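Local coordinates for protein putative modulator of DNA gyrase (Bacteroides thetaiotaomicron, PDB 1VPB) that probably acts as a metallopeptidase, as a member of the U62 (PmbA/TldD) family, at residues Leu237-Val242 against Pro406-Asn411. Numbering follows the deposited sequence.
Sequences LGQKKV and PVSEMN
Lys240 bridges its backbone to Val407 on strand 402-413, its N giving a hydrogen bond to Pro406 O (3.1 Å) and its O receiving one from Ser408 N (3.2 Å), both donors standing above the carbonyl planes. A single bridge of this kind is a worked example of a loop pairing briefly with a strand without becoming a strand itself. Gln239, extended beyond CG, sets its CB 3.3 Å from Ser408 OG, its CG and CD beside Val407 O and its OE1 near Ser408 CB, while NE2 continues to a hydrogen bond with Glu394 OE1 on strand 388-399. An alanine at Gln239 would remove that amide and is likely to leave Glu394 without this mate and open a gap beside Val407 O and Ser408 CB. Farther along, the Lys241 chain crosses Glu409 at about a right angle, its CE 3.1 Å from Glu409 O, while Lys241 NZ stays 5.2 Å from Glu409 OE1. Met410 bends at chi2 and chi3 (-74° and -70°), so that SD accepts a weak hydrogen bond from Val242 N (3.6 Å) and CE rests against Val242 CG2. Val242 CG1 meets Val407 CG2 at 3.7 Å. Backbone bonds, one weak N-H to sulfur bond and a few apolar contacts thus tie the linker between helix 225-234 and strand 245-251 to strand 402-413, without a salt bridge between the segments.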
loop_
_atom_site.group_PDB
_atom_site.type_symbol
_atom_site.label_atom_id
_atom_site.label_comp_id
_atom_site.label_asym_id
_atom_site.label_seq_id
_atom_site.Cartn_x
_atom_site.Cartn_y
_atom_site.Cartn_z
ATOM N N LEU A 237 21.218 -0.917 20.758
ATOM C CA LEU A 237 21.535 -1.980 21.693
ATOM C C LEU A 237 21.371 -1.449 23.123
ATOM O O LEU A 237 21.810 -0.345 23.432
ATOM C CB LEU A 237 22.964 -2.480 21.481
ATOM C CG LEU A 237 23.250 -3.296 20.207
ATOM C CD1 LEU A 237 24.742 -3.589 20.124
ATOM C CD2 LEU A 237 22.427 -4.590 20.168
ATOM N N GLY A 238 20.733 -2.241 23.974
ATOM C CA GLY A 238 20.564 -1.903 25.377
ATOM C C GLY A 238 19.357 -1.018 25.631
ATOM O O GLY A 238 19.183 -0.526 26.743
ATOM N N GLN A 239 18.509 -0.808 24.632
ATOM C CA GLN A 239 17.352 0.074 24.837
ATOM C C GLN A 239 16.448 -0.428 25.966
ATOM O O GLN A 239 16.216 -1.627 26.098
ATOM C CB GLN A 239 16.560 0.236 23.561
ATOM C CG GLN A 239 17.142 1.241 22.577
ATOM C CD GLN A 239 16.410 1.226 21.234
ATOM O OE1 GLN A 239 15.701 0.263 20.934
ATOM N NE2 GLN A 239 16.594 2.278 20.420
ATOM N N LYS A 240 15.987 0.495 26.802
ATOM C CA LYS A 240 15.195 0.196 28.008
ATOM C C LYS A 240 14.214 1.353 28.247
ATOM O O LYS A 240 14.464 2.458 27.816
ATOM C CB LYS A 240 16.080 0.117 29.267
ATOM C CG LYS A 240 16.832 -1.171 29.504
ATOM C CD LYS A 240 17.285 -1.300 30.954
ATOM C CE LYS A 240 18.290 -0.224 31.351
ATOM N NZ LYS A 240 18.914 -0.513 32.686
ATOM N N LYS A 241 13.146 1.099 28.996
ATOM C CA LYS A 241 12.262 2.153 29.470
ATOM C C LYS A 241 12.987 3.050 30.465
ATOM O O LYS A 241 13.985 2.645 31.050
ATOM C CB LYS A 241 11.037 1.553 30.162
ATOM C CG LYS A 241 10.098 0.779 29.233
ATOM C CD LYS A 241 8.933 0.117 30.008
ATOM C CE LYS A 241 7.694 -0.112 29.116
ATOM N NZ LYS A 241 6.456 -0.384 29.923
ATOM N N VAL A 242 12.474 4.268 30.649
ATOM C CA VAL A 242 12.953 5.187 31.695
ATOM C C VAL A 242 11.737 5.623 32.511
ATOM O O VAL A 242 10.607 5.321 32.129
ATOM C CB VAL A 242 13.677 6.415 31.106
ATOM C CG1 VAL A 242 14.918 5.979 30.325
ATOM C CG2 VAL A 242 12.731 7.236 30.197
ATOM N N PRO A 406 20.165 4.253 26.411
ATOM C CA PRO A 406 19.351 4.077 25.201
ATOM C C PRO A 406 17.919 3.763 25.603
ATOM O O PRO A 406 17.693 3.046 26.587
ATOM C CB PRO A 406 19.998 2.889 24.489
ATOM C CG PRO A 406 20.966 2.323 25.404
ATOM C CD PRO A 406 21.128 3.166 26.613
ATOM N N VAL A 407 16.966 4.328 24.877
ATOM C CA VAL A 407 15.579 4.284 25.283
ATOM C C VAL A 407 14.687 3.643 24.229
ATOM O O VAL A 407 14.830 3.891 23.038
ATOM C CB VAL A 407 15.034 5.725 25.555
ATOM C CG1 VAL A 407 13.537 5.702 25.822
ATOM C CG2 VAL A 407 15.759 6.331 26.724
ATOM N N SER A 408 13.752 2.830 24.709
ATOM C CA SER A 408 12.635 2.347 23.916
ATOM C C SER A 408 11.490 1.968 24.854
ATOM O O SER A 408 11.564 2.189 26.059
ATOM C CB SER A 408 13.056 1.153 23.071
ATOM O OG SER A 408 13.305 0.032 23.916
ATOM N N GLU A 409 10.427 1.438 24.266
ATOM C CA GLU A 409 9.214 1.046 24.981
ATOM C C GLU A 409 8.599 2.171 25.792
ATOM O O GLU A 409 8.078 1.945 26.873
ATOM C CB GLU A 409 9.471 -0.197 25.821
ATOM C CG GLU A 409 9.920 -1.353 24.946
ATOM C CD GLU A 409 9.966 -2.661 25.702
ATOM O OE1 GLU A 409 10.110 -2.637 26.944
ATOM O OE2 GLU A 409 9.855 -3.705 25.045
ATOM N N MET A 410 8.633 3.384 25.230
ATOM C CA MET A 410 7.957 4.532 25.854
ATOM C C MET A 410 7.000 5.152 24.856
ATOM O O MET A 410 7.179 5.045 23.642
ATOM C CB MET A 410 8.969 5.596 26.310
ATOM C CG MET A 410 10.034 5.120 27.288
ATOM S SD MET A 410 9.430 4.852 28.908
ATOM C CE MET A 410 9.111 6.543 29.444
ATOM N N ASN A 411 5.995 5.831 25.380
ATOM C CA ASN A 411 5.112 6.619 24.545
ATOM C C ASN A 411 5.225 8.079 24.894
ATOM O O ASN A 411 5.327 8.440 26.080
ATOM C CB ASN A 411 3.674 6.181 24.757
ATOM C CG ASN A 411 3.393 4.816 24.151
ATOM O OD1 ASN A 411 3.811 4.523 23.031
ATOM N ND2 ASN A 411 2.669 4.000 24.879
#